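PDB 4K3Y: neuraminidase from Influenza A virus, which is a neuraminidase-like surface glycoprotein with a six-bladed beta-propeller ectodomain, probably lacking the sialidase activity typical of its relatives. Local coordinates for residues 112-117 and 122-127; 135-140 and 170-175; 157-162 and 192-197. One frame throughout, in Å; residues are numbered along the deposited sequence.

Contact 1 of 3, residues 112-117 and 122-127; sequences TVLSVA and VSILYG
Val113 and Leu125 exchange both of their backbone bonds, Val113 N reaching Leu125 O at 2.8 Å and Leu125 N returning to Val113 O. Two residues along, Ser115 and Ser123 repeat the exchange, with Ser115 N to Ser123 O at 3.0 Å. This is the ladder of an antiparallel beta hairpin, twisted so that the two strand directions differ by 153°. The Ser123 hydroxyl adds a longer bond: with chi1 at 55° it sits between its own N and carbonyl carbon, and OG donates to Ser115 O at 3.3 Å. Ser115 O is thus gripped twice, by Ser123 N and OG arriving from opposite faces of its carbonyl plane.

The alternate, non-hydrogen-bonded pairs send their side chains to the other face. Val116 CG2 meets Val122 CG2 at 3.7 Å, the branches slanting across one another. Leu114 and Ile124 run side by side in the same direction, CD2 of the first 4.2 Å from CD1 of the second. Thr112 lies likewise alongside Ile124, CG2 to CG2 at 3.9 Å. Its hydroxyl goes elsewhere, placing OG1 in the plane of the Tyr126 ring, 3.3 Å from CD1 at the ring edge. Farther out, Tyr126 OH is held by Asp107 OD2, and the side chain comes within about 5 Å of an N-acetylglucosamine. Ser115 OG bonds to Val98 O in the strand of the preceding blade.

The hairpin makes the two middle strands of a propeller blade, flanked by strands 101-106 and 129-134. Val113, Ser115 and Leu125 pack against strand 94-98 of the preceding blade. Ser123 also packs on Val22 of a neighbouring subunit; on the other face Leu114 reaches Cys149, toward the following blade.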
loop_
_atom_site.group_PDB
_atom_site.type_symbol
_atom_site.label_atom_id
_atom_site.label_comp_id
_atom_site.label_asym_id
_atom_site.label_seq_id
_atom_site.Cartn_x
_atom_site.Cartn_y
_atom_site.Cartn_z
ATOM N N THR C 112 2.756 18.297 10.255
ATOM C CA THR C 112 3.558 19.489 10.006
ATOM C C THR C 112 5.029 19.084 9.809
ATOM O O THR C 112 5.618 18.359 10.625
ATOM C CB THR C 112 3.462 20.477 11.168
ATOM O OG1 THR C 112 2.081 20.771 11.440
ATOM C CG2 THR C 112 4.221 21.749 10.828
ATOM N N VAL C 113 5.623 19.546 8.716
ATOM C CA VAL C 113 7.013 19.232 8.435
ATOM C C VAL C 113 7.822 20.502 8.181
ATOM O O VAL C 113 7.578 21.222 7.204
ATOM C CB VAL C 113 7.126 18.311 7.211
ATOM C CG1 VAL C 113 8.588 18.104 6.827
ATOM C CG2 VAL C 113 6.438 16.979 7.483
ATOM N N LEU C 114 8.779 20.788 9.062
ATOM C CA LEU C 114 9.709 21.888 8.815
ATOM C C LEU C 114 10.952 21.364 8.128
ATOM O O LEU C 114 11.640 20.497 8.664
ATOM C CB LEU C 114 10.087 22.611 10.099
ATOM C CG LEU C 114 8.874 23.241 10.776
ATOM C CD1 LEU C 114 8.310 22.283 11.825
ATOM C CD2 LEU C 114 9.222 24.591 11.379
ATOM N N SER C 115 11.232 21.891 6.939
ATOM C CA SER C 115 12.344 21.414 6.131
ATOM C C SER C 115 13.238 22.564 5.661
ATOM O O SER C 115 12.758 23.528 5.058
ATOM C CB SER C 115 11.819 20.608 4.935
ATOM O OG SER C 115 12.884 20.024 4.199
ATOM N N VAL C 116 14.535 22.452 5.952
ATOM C CA VAL C 116 15.542 23.414 5.490
ATOM C C VAL C 116 16.017 23.074 4.078
ATOM O O VAL C 116 16.415 21.946 3.810
ATOM C CB VAL C 116 16.791 23.434 6.415
ATOM C CG1 VAL C 116 17.863 24.390 5.860
ATOM C CG2 VAL C 116 16.409 23.825 7.830
ATOM N N ALA C 117 16.000 24.059 3.188
ATOM C CA ALA C 117 16.363 23.847 1.794
ATOM C C ALA C 117 17.110 25.064 1.266
ATOM O O ALA C 117 17.309 26.037 2.003
ATOM C CB ALA C 117 15.115 23.577 0.954
ATOM N N VAL C 122 13.581 27.988 5.771
ATOM C CA VAL C 122 12.754 26.874 6.193
ATOM C C VAL C 122 11.381 26.930 5.537
ATOM O O VAL C 122 10.660 27.913 5.676
ATOM C CB VAL C 122 12.598 26.840 7.711
ATOM C CG1 VAL C 122 11.504 25.855 8.108
ATOM C CG2 VAL C 122 13.932 26.479 8.352
ATOM N N SER C 123 11.028 25.875 4.813
ATOM C CA SER C 123 9.682 25.759 4.275
ATOM C C SER C 123 8.845 24.954 5.258
ATOM O O SER C 123 9.334 24.004 5.872
ATOM C CB SER C 123 9.688 25.126 2.873
ATOM O OG SER C 123 10.352 23.871 2.846
ATOM N N ILE C 124 7.596 25.361 5.446
ATOM C CA ILE C 124 6.686 24.603 6.308
ATOM C C ILE C 124 5.601 23.902 5.487
ATOM O O ILE C 124 4.878 24.537 4.709
ATOM C CB ILE C 124 6.048 25.485 7.402
ATOM C CG1 ILE C 124 7.143 26.256 8.154
ATOM C CG2 ILE C 124 5.199 24.632 8.345
ATOM C CD1 ILE C 124 6.638 27.113 9.291
ATOM N N LEU C 125 5.503 22.584 5.644
ATOM C CA LEU C 125 4.465 21.824 4.951
ATOM C C LEU C 125 3.435 21.249 5.926
ATOM O O LEU C 125 3.790 20.637 6.939
ATOM C CB LEU C 125 5.062 20.731 4.060
ATOM C CG LEU C 125 6.002 21.199 2.947
ATOM C CD1 LEU C 125 7.447 21.238 3.457
ATOM C CD2 LEU C 125 5.881 20.323 1.721
ATOM N N TYR C 126 2.160 21.475 5.613
ATOM C CA TYR C 126 1.051 20.961 6.406
ATOM C C TYR C 126 0.183 20.103 5.490
ATOM O O TYR C 126 -0.363 20.606 4.506
ATOM C CB TYR C 126 0.255 22.125 6.956
ATOM C CG TYR C 126 -0.734 21.728 8.008
ATOM C CD1 TYR C 126 -0.315 21.444 9.299
ATOM C CD2 TYR C 126 -2.094 21.644 7.718
ATOM C CE1 TYR C 126 -1.220 21.090 10.283
ATOM C CE2 TYR C 126 -3.014 21.286 8.694
ATOM C CZ TYR C 126 -2.574 21.006 9.979
ATOM O OH TYR C 126 -3.477 20.643 10.961
ATOM N N GLY C 127 0.039 18.817 5.808
ATOM C CA GLY C 127 -0.315 17.852 4.779
ATOM C C GLY C 127 0.895 17.864 3.871
ATOM O O GLY C 127 2.045 17.858 4.358
#

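Contact 2 of 3, residues 135-140 and 170-175; sequences HPTNGG and SHRLYR
Thr137 lays its methyl over one face of the Arg172 guanidinium, CG2 standing 3.4 Å from NH2 and 3.7 Å from CZ. The two side chains come from opposite directions, the threonine from the loop and the arginine from the strand. Arg172 gets that far because its chain is extended from CG to NE, which holds the flat group well out from its own backbone. The meeting is plain packing of a methyl on a planar cation, with no polar bond between the two. At the edge of the same guanidinium, in its plane, lies Tyr174 OH, and Trp184 makes a cation-pi contact with the arginine.

A second, lighter touch joins Asn138 to Ser170. With chi1 at 56°, the serine hydroxyl faces the loop, and OG gives a weak bond to Asn138 OD1 at 3.5 Å. Both touches lie at the molecular surface and bury little area.

Firmer anchoring comes from Asp162, whose carboxylate accepts Asn138 N through OD2 and Gly140 N through OD1. The loop 135-140 leaves the end of strand 129-134, the last of one blade, and leans on strand 170-177 of the next, which runs between strands 155-162 and 180-187.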
loop_
_atom_site.group_PDB
_atom_site.type_symbol
_atom_site.label_atom_id
_atom_site.label_comp_id
_atom_site.label_asym_id
_atom_site.label_seq_id
_atom_site.Cartn_x
_atom_site.Cartn_y
_atom_site.Cartn_z
ATOM N N HIS C 135 12.740 32.756 7.416
ATOM C CA HIS C 135 14.020 33.234 6.882
ATOM C C HIS C 135 15.022 33.703 7.933
ATOM O O HIS C 135 14.640 34.217 8.996
ATOM C CB HIS C 135 13.783 34.326 5.842
ATOM C CG HIS C 135 12.917 33.881 4.717
ATOM N ND1 HIS C 135 11.538 33.905 4.783
ATOM C CD2 HIS C 135 13.225 33.354 3.505
ATOM C CE1 HIS C 135 11.036 33.440 3.656
ATOM N NE2 HIS C 135 12.039 33.099 2.862
ATOM N N PRO C 136 16.319 33.516 7.634
ATOM C CA PRO C 136 17.367 33.916 8.579
ATOM C C PRO C 136 17.501 35.428 8.697
ATOM O O PRO C 136 17.569 36.134 7.695
ATOM C CB PRO C 136 18.646 33.301 7.979
ATOM C CG PRO C 136 18.332 33.099 6.519
ATOM C CD PRO C 136 16.860 32.818 6.449
ATOM N N THR C 137 17.511 35.911 9.933
ATOM C CA THR C 137 17.919 37.275 10.221
ATOM C C THR C 137 19.448 37.307 10.287
ATOM O O THR C 137 20.108 38.014 9.516
ATOM C CB THR C 137 17.319 37.767 11.570
ATOM O OG1 THR C 137 18.314 37.748 12.604
ATOM C CG2 THR C 137 16.162 36.875 11.992
ATOM N N ASN C 138 19.989 36.487 11.190
ATOM C CA ASN C 138 21.392 36.542 11.587
ATOM C C ASN C 138 22.395 35.687 10.782
ATOM O O ASN C 138 23.297 35.079 11.364
ATOM C CB ASN C 138 21.530 36.243 13.089
ATOM C CG ASN C 138 21.068 37.404 13.971
ATOM O OD1 ASN C 138 20.635 37.192 15.106
ATOM N ND2 ASN C 138 21.167 38.636 13.456
ATOM N N GLY C 139 22.252 35.653 9.456
ATOM C CA GLY C 139 23.295 35.108 8.597
ATOM C C GLY C 139 23.087 33.717 8.014
ATOM O O GLY C 139 23.550 33.428 6.903
ATOM N N GLY C 140 22.412 32.845 8.762
ATOM C CA GLY C 140 22.127 31.502 8.290
ATOM C C GLY C 140 23.345 30.602 8.360
ATOM O O GLY C 140 24.438 31.054 8.712
ATOM N N SER C 170 21.829 32.318 17.516
ATOM C CA SER C 170 20.541 32.792 18.015
ATOM C C SER C 170 19.495 31.687 17.894
ATOM O O SER C 170 19.577 30.838 17.002
ATOM C CB SER C 170 20.101 34.064 17.288
ATOM O OG SER C 170 20.052 33.872 15.885
ATOM N N HIS C 171 18.523 31.680 18.800
ATOM C CA HIS C 171 17.492 30.638 18.788
ATOM C C HIS C 171 16.099 31.211 19.038
ATOM O O HIS C 171 15.927 32.157 19.809
ATOM C CB HIS C 171 17.841 29.536 19.798
ATOM C CG HIS C 171 19.258 29.066 19.683
ATOM N ND1 HIS C 171 19.654 28.108 18.774
ATOM C CD2 HIS C 171 20.383 29.466 20.321
ATOM C CE1 HIS C 171 20.957 27.918 18.878
ATOM N NE2 HIS C 171 21.424 28.731 19.809
ATOM N N ARG C 172 15.108 30.644 18.365
ATOM C CA ARG C 172 13.746 31.151 18.452
ATOM C C ARG C 172 12.712 30.072 18.725
ATOM O O ARG C 172 12.781 28.965 18.181
ATOM C CB ARG C 172 13.384 31.894 17.170
ATOM C CG ARG C 172 14.046 33.253 17.057
ATOM C CD ARG C 172 13.644 33.925 15.772
ATOM N NE ARG C 172 14.122 35.301 15.703
ATOM C CZ ARG C 172 13.791 36.150 14.733
ATOM N NH1 ARG C 172 12.974 35.751 13.761
ATOM N NH2 ARG C 172 14.270 37.395 14.738
ATOM N N LEU C 173 11.754 30.414 19.576
ATOM C CA LEU C 173 10.618 29.549 19.863
ATOM C C LEU C 173 9.460 29.851 18.901
ATOM O O LEU C 173 8.945 30.962 18.872
ATOM C CB LEU C 173 10.168 29.762 21.305
ATOM C CG LEU C 173 10.000 28.498 22.137
ATOM C CD1 LEU C 173 9.302 28.823 23.449
ATOM C CD2 LEU C 173 9.232 27.434 21.354
ATOM N N TYR C 174 9.056 28.865 18.107
ATOM C CA TYR C 174 7.947 29.063 17.174
ATOM C C TYR C 174 6.683 28.313 17.599
ATOM O O TYR C 174 6.737 27.140 17.983
ATOM C CB TYR C 174 8.341 28.668 15.744
ATOM C CG TYR C 174 9.219 29.685 15.045
ATOM C CD1 TYR C 174 10.597 29.698 15.248
ATOM C CD2 TYR C 174 8.674 30.631 14.182
ATOM C CE1 TYR C 174 11.407 30.621 14.623
ATOM C CE2 TYR C 174 9.483 31.564 13.550
ATOM C CZ TYR C 174 10.851 31.551 13.778
ATOM O OH TYR C 174 11.683 32.461 13.167
ATOM N N ARG C 175 5.548 29.005 17.535
ATOM C CA ARG C 175 4.257 28.371 17.755
ATOM C C ARG C 175 3.547 28.280 16.407
ATOM O O ARG C 175 3.580 29.231 15.622
ATOM C CB ARG C 175 3.432 29.163 18.774
ATOM C CG ARG C 175 1.967 29.405 18.378
ATOM C CD ARG C 175 1.115 30.044 19.484
ATOM N NE ARG C 175 1.750 31.198 20.120
ATOM C CZ ARG C 175 1.938 31.306 21.434
ATOM N NH1 ARG C 175 1.534 30.329 22.244
ATOM N NH2 ARG C 175 2.526 32.383 21.942
#

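Contact 3 of 3, residues 157-162 and 192-197; sequences YTIIAD and FNFEFP
Phe194 presents a ring edge to Ile159, with Ile159 CD1 lying near the ring plane, 4.3 Å from Phe194 CE2, where the six-bladed beta-propeller passes from one blade to the next. The Phe194 ring also meets Phe232 edge-to-face. Glu195 follows, its CB directed away from strand 155-162. A bend at chi2 (-80°) swings the carboxylate back over the Ala161 methyl, with OE1 3.6 Å from Ala161 CB. That meeting is only van der Waals; OE2 makes a salt bridge to Arg143 NH1. The Glu195 side chain packs on His171 too, a residue of the adjacent strand 170-177.

At Phe196 the chain turns a corner, putting the connection behind it and strand 197-202, the first of the next blade, ahead. Pro197 then comes back toward strand 155-162, its ring crossing the Ile159 side chain. Ile159 also packs on Leu222 and Cys208 of the new blade. The nearest approach of Pro197 and Ile159 is Pro197 CG to Ile159 CD1 at 3.7 Å, and the same CG lies 3.9 Å from Ile159 CB.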
loop_
_atom_site.group_PDB
_atom_site.type_symbol
_atom_site.label_atom_id
_atom_site.label_comp_id
_atom_site.label_asym_id
_atom_site.label_seq_id
_atom_site.Cartn_x
_atom_site.Cartn_y
_atom_site.Cartn_z
ATOM N N TYR C 157 4.726 23.375 18.580
ATOM C CA TYR C 157 5.894 24.192 18.924
ATOM C C TYR C 157 7.212 23.587 18.393
ATOM O O TYR C 157 7.386 22.365 18.352
ATOM C CB TYR C 157 5.951 24.438 20.437
ATOM C CG TYR C 157 4.642 24.940 21.024
ATOM C CD1 TYR C 157 3.661 24.049 21.470
ATOM C CD2 TYR C 157 4.383 26.304 21.132
ATOM C CE1 TYR C 157 2.464 24.506 22.010
ATOM C CE2 TYR C 157 3.191 26.768 21.673
ATOM C CZ TYR C 157 2.237 25.869 22.110
ATOM O OH TYR C 157 1.058 26.338 22.642
ATOM N N THR C 158 8.117 24.450 17.948
ATOM C CA THR C 158 9.413 24.004 17.457
ATOM C C THR C 158 10.445 25.093 17.711
ATOM O O THR C 158 10.082 26.256 17.929
ATOM C CB THR C 158 9.375 23.646 15.953
ATOM O OG1 THR C 158 10.645 23.111 15.550
ATOM C CG2 THR C 158 9.044 24.871 15.104
ATOM N N ILE C 159 11.724 24.714 17.699
ATOM C CA ILE C 159 12.806 25.668 17.919
ATOM C C ILE C 159 13.725 25.707 16.700
ATOM O O ILE C 159 14.071 24.664 16.157
ATOM C CB ILE C 159 13.585 25.330 19.202
ATOM C CG1 ILE C 159 12.625 25.324 20.395
ATOM C CG2 ILE C 159 14.711 26.341 19.427
ATOM C CD1 ILE C 159 13.098 24.545 21.613
ATOM N N ILE C 160 14.098 26.908 16.261
ATOM C CA ILE C 160 14.959 27.064 15.086
ATOM C C ILE C 160 16.206 27.881 15.397
ATOM O O ILE C 160 16.143 28.890 16.100
ATOM C CB ILE C 160 14.197 27.696 13.910
ATOM C CG1 ILE C 160 13.021 26.794 13.520
ATOM C CG2 ILE C 160 15.121 27.941 12.707
ATOM C CD1 ILE C 160 12.270 27.273 12.313
ATOM N N ALA C 161 17.340 27.431 14.866
ATOM C CA ALA C 161 18.624 28.063 15.135
ATOM C C ALA C 161 19.116 28.905 13.958
ATOM O O ALA C 161 18.982 28.509 12.795
ATOM C CB ALA C 161 19.656 27.010 15.497
ATOM N N ASP C 162 19.690 30.062 14.279
ATOM C CA ASP C 162 20.361 30.913 13.304
ATOM C C ASP C 162 21.777 31.212 13.807
ATOM O O ASP C 162 22.188 30.713 14.865
ATOM C CB ASP C 162 19.584 32.217 13.109
ATOM C CG ASP C 162 19.812 32.843 11.741
ATOM O OD1 ASP C 162 20.828 32.524 11.080
ATOM O OD2 ASP C 162 18.967 33.667 11.329
ATOM N N PHE C 192 25.798 30.804 25.916
ATOM C CA PHE C 192 25.792 29.389 25.523
ATOM C C PHE C 192 25.213 29.134 24.134
ATOM O O PHE C 192 24.703 30.045 23.473
ATOM C CB PHE C 192 25.065 28.516 26.552
ATOM C CG PHE C 192 23.597 28.815 26.684
ATOM C CD1 PHE C 192 23.166 29.902 27.428
ATOM C CD2 PHE C 192 22.647 28.004 26.079
ATOM C CE1 PHE C 192 21.819 30.183 27.560
ATOM C CE2 PHE C 192 21.288 28.279 26.207
ATOM C CZ PHE C 192 20.877 29.371 26.949
ATOM N N ASN C 193 25.303 27.876 23.711
ATOM C CA ASN C 193 24.779 27.424 22.423
ATOM C C ASN C 193 23.701 26.339 22.633
ATOM O O ASN C 193 23.823 25.509 23.542
ATOM C CB ASN C 193 25.935 26.921 21.550
ATOM C CG ASN C 193 25.464 26.281 20.256
ATOM O OD1 ASN C 193 24.672 26.868 19.503
ATOM N ND2 ASN C 193 25.943 25.058 19.990
ATOM N N PHE C 194 22.654 26.345 21.804
ATOM C CA PHE C 194 21.492 25.480 22.022
ATOM C C PHE C 194 20.976 24.810 20.736
ATOM O O PHE C 194 19.904 25.171 20.221
ATOM C CB PHE C 194 20.365 26.297 22.671
ATOM C CG PHE C 194 19.307 25.459 23.336
ATOM C CD1 PHE C 194 19.597 24.761 24.504
ATOM C CD2 PHE C 194 18.016 25.376 22.808
ATOM C CE1 PHE C 194 18.622 23.981 25.142
ATOM C CE2 PHE C 194 17.040 24.605 23.441
ATOM C CZ PHE C 194 17.347 23.904 24.612
ATOM N N GLU C 195 21.723 23.835 20.222
ATOM C CA GLU C 195 21.356 23.186 18.946
ATOM C C GLU C 195 20.580 21.885 19.124
ATOM O O GLU C 195 20.712 21.218 20.148
ATOM C CB GLU C 195 22.601 22.909 18.091
ATOM C CG GLU C 195 23.443 24.140 17.775
ATOM C CD GLU C 195 22.884 24.984 16.640
ATOM O OE1 GLU C 195 22.155 24.453 15.768
ATOM O OE2 GLU C 195 23.190 26.192 16.619
ATOM N N PHE C 196 19.774 21.538 18.120
ATOM C CA PHE C 196 19.050 20.253 18.085
ATOM C C PHE C 196 18.281 19.859 19.342
ATOM O O PHE C 196 18.440 18.729 19.810
ATOM C CB PHE C 196 20.036 19.110 17.796
ATOM C CG PHE C 196 21.047 19.449 16.765
ATOM C CD1 PHE C 196 20.646 19.760 15.468
ATOM C CD2 PHE C 196 22.394 19.478 17.081
ATOM C CE1 PHE C 196 21.575 20.088 14.494
ATOM C CE2 PHE C 196 23.340 19.801 16.107
ATOM C CZ PHE C 196 22.919 20.109 14.809
ATOM N N PRO C 197 17.448 20.760 19.895
ATOM C CA PRO C 197 16.730 20.283 21.090
ATOM C C PRO C 197 15.791 19.100 20.794
ATOM O O PRO C 197 15.139 19.071 19.742
ATOM C CB PRO C 197 15.916 21.508 21.530
ATOM C CG PRO C 197 15.836 22.393 20.307
ATOM C CD PRO C 197 17.102 22.150 19.540
#

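Along the chain, contact 1 comes first and closes a tight hairpin within one blade before either of the others opens. Contact 2 begins just beyond that blade's last strand and spans 29 residues to strand 170-177 of the following blade. Contact 3 starts inside that span, at 157-162, and ends beyond it at 192-197, so contacts 2 and 3 cross. They share a sheet: strands 155-162 and 170-177 are neighbours, with Tyr174 N probably bonded to Thr158 O at 2.8 Å. Contact 1 touches contact 3 where Leu114 CD2 packs 3.7 Å from Thr158 CG2. Together the contacts tie three consecutive blades.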